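Local coordinates for putative trimethylamine methyltransferase (Rhizobium meliloti, PDB 4YYC), which probably transfers methyl groups, and is named as a putative trimethylamine methyltransferase, at residues A[274-279]-A[294-299]; A[410-415]-A[462-467]. All blocks are in the same frame, centred on the assembly; numbering follows the deposited sequence.

Contact 1 (A[274-279]-A[294-299]); sequences PFILSG and LAEVLA
Pro-274, near the C-terminal end of strand 269-277, presses its ring against Glu-296 and Val-297, neighbours on the helix 286-307 that follows. It is a worked example of strand-to-helix packing within one beta-alpha-beta unit: the ring lies against two adjacent helical residues, one polar and one apolar. The CA atoms of Pro-274 and Glu-296 are 6.6 Å apart, and no hydrogen bond crosses between the segments.

The two helical side chains reach the ring differently. Glu-296 is extended beyond CG (chi2 -179°), and its carboxylate is turned almost flush with the chain (chi3 8°), which brings OE1 round to the CB side of the chain; both atoms meet the proline. OE1 approaches Pro-274 CB to 3.2 Å, while Glu-296 CB lies 3.9 Å from Pro-274 CG. The two side chains slide past each other in opposite directions. Val-297 crosses the proline at about a right angle. With CG1 anti to the backbone N (chi1 169°), its other methyl, CG2, is swung beside that N and packs 3.6 Å from Pro-274 CD. Ile-276, two residues along the strand, only grazes the acid, with CD1 4.5 Å from Glu-296 OE1.

The carboxylate is buried but well supplied with partners. OE1 is hydrogen-bonded to Ser-248 OG, and OE2 to Met-250 N and Gln-292 NE2; Ser-248 OG also bonds to Phe-275 N, which ties the acid to the strand through one intermediary.

Chemically, then, Pro-274 contributes shape and carbon surface rather than a polar bond. The bonds to loop and helix hold the acid's rotation, and the ring can lie against a fixed oxygen without having to satisfy it.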
loop_
_atom_site.group_PDB
_atom_site.type_symbol
_atom_site.label_atom_id
_atom_site.label_comp_id
_atom_site.label_asym_id
_atom_site.label_seq_id
_atom_site.Cartn_x
_atom_site.Cartn_y
_atom_site.Cartn_z
ATOM N N PRO A 274 -8.398 20.669 -7.892
ATOM C CA PRO A 274 -9.211 20.826 -6.703
ATOM C C PRO A 274 -8.365 20.586 -5.453
ATOM O O PRO A 274 -7.489 19.711 -5.460
ATOM C CB PRO A 274 -10.279 19.742 -6.895
ATOM C CG PRO A 274 -10.439 19.683 -8.382
ATOM C CD PRO A 274 -9.064 19.846 -8.927
ATOM N N PHE A 275 -8.612 21.354 -4.410
ATOM C CA PHE A 275 -7.909 21.199 -3.144
ATOM C C PHE A 275 -8.948 20.894 -2.081
ATOM O O PHE A 275 -9.642 21.803 -1.602
ATOM C CB PHE A 275 -7.146 22.473 -2.810
ATOM C CG PHE A 275 -6.274 22.343 -1.594
ATOM C CD1 PHE A 275 -4.992 21.820 -1.714
ATOM C CD2 PHE A 275 -6.753 22.673 -0.347
ATOM C CE1 PHE A 275 -4.183 21.651 -0.597
ATOM C CE2 PHE A 275 -5.945 22.525 0.794
ATOM C CZ PHE A 275 -4.671 22.014 0.655
ATOM N N ILE A 276 -9.066 19.618 -1.747
ATOM C CA ILE A 276 -10.213 19.139 -1.023
ATOM C C ILE A 276 -9.871 18.325 0.212
ATOM O O ILE A 276 -9.017 17.439 0.166
ATOM C CB ILE A 276 -11.105 18.348 -1.951
ATOM C CG1 ILE A 276 -11.861 19.360 -2.840
ATOM C CG2 ILE A 276 -12.097 17.440 -1.256
ATOM C CD1 ILE A 276 -12.494 18.663 -3.992
ATOM N N LEU A 277 -10.509 18.704 1.320
ATOM C CA LEU A 277 -10.673 17.840 2.464
ATOM C C LEU A 277 -12.149 17.446 2.477
ATOM O O LEU A 277 -13.032 18.303 2.684
ATOM C CB LEU A 277 -10.313 18.576 3.741
ATOM C CG LEU A 277 -8.858 19.077 3.791
ATOM C CD1 LEU A 277 -8.666 19.811 5.108
ATOM C CD2 LEU A 277 -7.901 17.901 3.665
ATOM N N SER A 278 -12.434 16.169 2.285
ATOM C CA SER A 278 -13.820 15.713 2.182
ATOM C C SER A 278 -14.529 15.953 3.498
ATOM O O SER A 278 -13.970 15.674 4.563
ATOM C CB SER A 278 -13.897 14.245 1.806
ATOM O OG SER A 278 -13.521 14.048 0.467
ATOM N N GLY A 279 -15.756 16.483 3.433
ATOM C CA GLY A 279 -16.454 16.940 4.634
ATOM C C GLY A 279 -16.305 18.423 4.917
ATOM O O GLY A 279 -17.076 19.007 5.688
ATOM N N LEU A 294 -14.877 16.480 -10.538
ATOM C CA LEU A 294 -15.000 16.418 -11.981
ATOM C C LEU A 294 -15.548 17.746 -12.515
ATOM O O LEU A 294 -15.080 18.237 -13.551
ATOM C CB LEU A 294 -15.860 15.215 -12.414
ATOM C CG LEU A 294 -16.093 15.072 -13.916
ATOM C CD1 LEU A 294 -14.769 14.965 -14.669
ATOM C CD2 LEU A 294 -16.973 13.839 -14.159
ATOM N N ALA A 295 -16.516 18.342 -11.814
ATOM C CA ALA A 295 -17.059 19.663 -12.231
ATOM C C ALA A 295 -15.979 20.739 -12.220
ATOM O O ALA A 295 -15.815 21.473 -13.194
ATOM C CB ALA A 295 -18.226 20.051 -11.319
ATOM N N GLU A 296 -15.188 20.801 -11.151
ATOM C CA GLU A 296 -14.122 21.806 -11.019
ATOM C C GLU A 296 -13.070 21.608 -12.115
ATOM O O GLU A 296 -12.662 22.568 -12.748
ATOM C CB GLU A 296 -13.480 21.759 -9.642
ATOM C CG GLU A 296 -14.413 22.170 -8.547
ATOM C CD GLU A 296 -13.808 22.156 -7.170
ATOM O OE1 GLU A 296 -12.569 21.956 -7.004
ATOM O OE2 GLU A 296 -14.570 22.346 -6.189
ATOM N N VAL A 297 -12.656 20.361 -12.350
ATOM C CA VAL A 297 -11.664 20.112 -13.384
ATOM C C VAL A 297 -12.183 20.400 -14.770
ATOM O O VAL A 297 -11.479 21.008 -15.581
ATOM C CB VAL A 297 -11.055 18.676 -13.275
ATOM C CG1 VAL A 297 -10.234 18.369 -14.533
ATOM C CG2 VAL A 297 -10.271 18.513 -11.988
ATOM N N LEU A 298 -13.412 19.991 -15.065
ATOM C CA LEU A 298 -13.960 20.309 -16.377
ATOM C C LEU A 298 -13.897 21.820 -16.661
ATOM O O LEU A 298 -13.488 22.220 -17.745
ATOM C CB LEU A 298 -15.402 19.774 -16.505
ATOM C CG LEU A 298 -15.555 18.275 -16.759
ATOM C CD1 LEU A 298 -16.979 17.826 -16.529
ATOM C CD2 LEU A 298 -15.127 17.897 -18.170
ATOM N N ALA A 299 -14.324 22.634 -15.715
ATOM C CA ALA A 299 -14.365 24.083 -15.925
ATOM C C ALA A 299 -12.950 24.657 -16.040
ATOM O O ALA A 299 -12.661 25.406 -16.976
ATOM C CB ALA A 299 -15.130 24.724 -14.804
#

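Contact 2 (A[410-415]-A[462-467]); sequences DQDQLG and SPLADN
Asp-412, in the continuous helix 404-420, comes closest to 462-467, which has no regular secondary structure, at Ser-462, CA to CA 6.2 Å. Ser-462 OG donates to Asp-412 OD2 over a short 2.5 Å, meeting that oxygen on its syn side, 26° out of the carboxylate plane. With Asp-412 CG anti to its own nitrogen (chi1 -178°), the carboxylate stands out from the helix towards the loop. The same hydroxyl accepts from Leu-464 N at 3.0 Å and from Ala-465 N at 2.9 Å, an ST turn combined with an ST motif, so three bonds grip one oxygen. Pro-463 lies alongside, its CD 3.5 Å from Asp-412 OD1, which is hydrogen-bonded to Tyr-460 OH. Were Ser-462 an alanine, Asp-412 OD2 would probably lose this donor, and the amides of Leu-464 and Ala-465 their shared acceptor. Leu-464 turns its side chain onto Ile-481 and Leu-488 of helix 481-495, where Arg-484 binds its carbonyl oxygen; beyond it, Asp-466 forms a salt bridge with Lys-364 of the second subunit. Within 410-415, Leu-414 packs on Leu-378 of helix 368-383.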
loop_
_atom_site.group_PDB
_atom_site.type_symbol
_atom_site.label_atom_id
_atom_site.label_comp_id
_atom_site.label_asym_id
_atom_site.label_seq_id
_atom_site.Cartn_x
_atom_site.Cartn_y
_atom_site.Cartn_z
ATOM N N ASP A 410 11.029 8.230 1.711
ATOM C CA ASP A 410 10.042 8.184 0.647
ATOM C C ASP A 410 10.691 7.893 -0.709
ATOM O O ASP A 410 10.141 7.129 -1.516
ATOM C CB ASP A 410 9.289 9.517 0.517
ATOM C CG ASP A 410 8.389 9.850 1.689
ATOM O OD1 ASP A 410 7.906 8.922 2.372
ATOM O OD2 ASP A 410 8.044 11.086 1.857
ATOM N N GLN A 411 11.805 8.527 -1.003
ATOM C CA GLN A 411 12.423 8.302 -2.316
ATOM C C GLN A 411 12.852 6.851 -2.531
ATOM O O GLN A 411 12.882 6.356 -3.675
ATOM C CB GLN A 411 13.538 9.327 -2.630
ATOM C CG GLN A 411 14.773 9.246 -1.799
ATOM C CD GLN A 411 15.731 8.163 -2.197
ATOM O OE1 GLN A 411 16.008 7.959 -3.372
ATOM N NE2 GLN A 411 16.232 7.431 -1.221
ATOM N N ASP A 412 13.201 6.192 -1.438
ATOM C CA ASP A 412 13.503 4.766 -1.464
ATOM C C ASP A 412 12.259 3.966 -1.886
ATOM O O ASP A 412 12.321 3.101 -2.791
ATOM C CB ASP A 412 14.051 4.372 -0.093
ATOM C CG ASP A 412 14.434 2.948 0.009
ATOM O OD1 ASP A 412 14.868 2.345 -1.014
ATOM O OD2 ASP A 412 14.320 2.402 1.139
ATOM N N GLN A 413 11.114 4.320 -1.314
ATOM C CA GLN A 413 9.857 3.731 -1.720
ATOM C C GLN A 413 9.587 3.988 -3.188
ATOM O O GLN A 413 9.058 3.116 -3.908
ATOM C CB GLN A 413 8.691 4.184 -0.818
ATOM C CG GLN A 413 8.834 3.724 0.617
ATOM C CD GLN A 413 8.788 2.193 0.747
ATOM O OE1 GLN A 413 7.858 1.552 0.245
ATOM N NE2 GLN A 413 9.791 1.620 1.380
ATOM N N LEU A 414 9.916 5.185 -3.661
ATOM C CA LEU A 414 9.693 5.474 -5.076
ATOM C C LEU A 414 10.462 4.513 -5.966
ATOM O O LEU A 414 9.975 4.152 -7.046
ATOM C CB LEU A 414 10.026 6.929 -5.425
ATOM C CG LEU A 414 9.266 8.008 -4.647
ATOM C CD1 LEU A 414 9.791 9.354 -5.118
ATOM C CD2 LEU A 414 7.756 7.903 -4.820
ATOM N N GLY A 415 11.695 4.163 -5.582
ATOM C CA GLY A 415 12.455 3.165 -6.362
ATOM C C GLY A 415 11.738 1.813 -6.408
ATOM O O GLY A 415 11.761 1.133 -7.452
ATOM N N SER A 462 16.989 -1.556 -1.230
ATOM C CA SER A 462 16.909 -0.346 -0.408
ATOM C C SER A 462 18.243 0.000 0.250
ATOM O O SER A 462 18.831 -0.860 0.889
ATOM C CB SER A 462 15.891 -0.541 0.702
ATOM O OG SER A 462 15.926 0.536 1.651
ATOM N N PRO A 463 18.697 1.257 0.137
ATOM C CA PRO A 463 19.906 1.600 0.886
ATOM C C PRO A 463 19.607 1.934 2.376
ATOM O O PRO A 463 20.560 2.310 3.098
ATOM C CB PRO A 463 20.404 2.852 0.172
ATOM C CG PRO A 463 19.177 3.481 -0.367
ATOM C CD PRO A 463 18.348 2.314 -0.823
ATOM N N LEU A 464 18.327 1.881 2.807
ATOM C CA LEU A 464 17.901 2.318 4.129
ATOM C C LEU A 464 17.306 1.235 5.008
ATOM O O LEU A 464 17.329 1.377 6.243
ATOM C CB LEU A 464 16.858 3.449 3.986
ATOM C CG LEU A 464 17.486 4.736 3.513
ATOM C CD1 LEU A 464 16.386 5.753 3.245
ATOM C CD2 LEU A 464 18.530 5.299 4.447
ATOM N N ALA A 465 16.690 0.198 4.425
ATOM C CA ALA A 465 16.171 -0.908 5.226
ATOM C C ALA A 465 17.280 -1.617 5.970
ATOM O O ALA A 465 18.357 -1.854 5.422
ATOM C CB ALA A 465 15.445 -1.910 4.354
ATOM N N ASP A 466 17.046 -1.920 7.242
ATOM C CA ASP A 466 17.933 -2.768 7.966
ATOM C C ASP A 466 17.361 -4.188 7.966
ATOM O O ASP A 466 16.282 -4.464 8.522
ATOM C CB ASP A 466 18.144 -2.274 9.396
ATOM C CG ASP A 466 19.154 -3.081 10.128
ATOM O OD1 ASP A 466 18.948 -4.311 10.276
ATOM O OD2 ASP A 466 20.225 -2.523 10.571
ATOM N N ASN A 467 18.097 -5.085 7.312
ATOM C CA ASN A 467 17.689 -6.451 7.169
ATOM C C ASN A 467 18.619 -7.399 7.936
ATOM O O ASN A 467 18.668 -8.616 7.680
ATOM C CB ASN A 467 17.708 -6.803 5.675
ATOM C CG ASN A 467 16.707 -5.993 4.891
ATOM O OD1 ASN A 467 17.059 -5.347 3.890
ATOM N ND2 ASN A 467 15.492 -5.982 5.349
#

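The two contacts lie on opposite sides of the chain's centre, 33 Å apart between centres and about 16 Å between nearest atoms, and they share no helix or strand. Contact 1 comes first and closes before contact 2 opens. It is local, its segments belonging to successive elements of a beta-alpha-beta unit completed by strand 313-322, as expected in the TIM-barrel fold of this family, and an unknown ligand is bound about 8 Å from its proline side chain. Contact 2 spans 46 intervening residues and brings a late loop back to helix 404-420, beside the second subunit. One thus packs a helix on a strand of the barrel sheet, the other joins a loop to a helix beside the dimer partner.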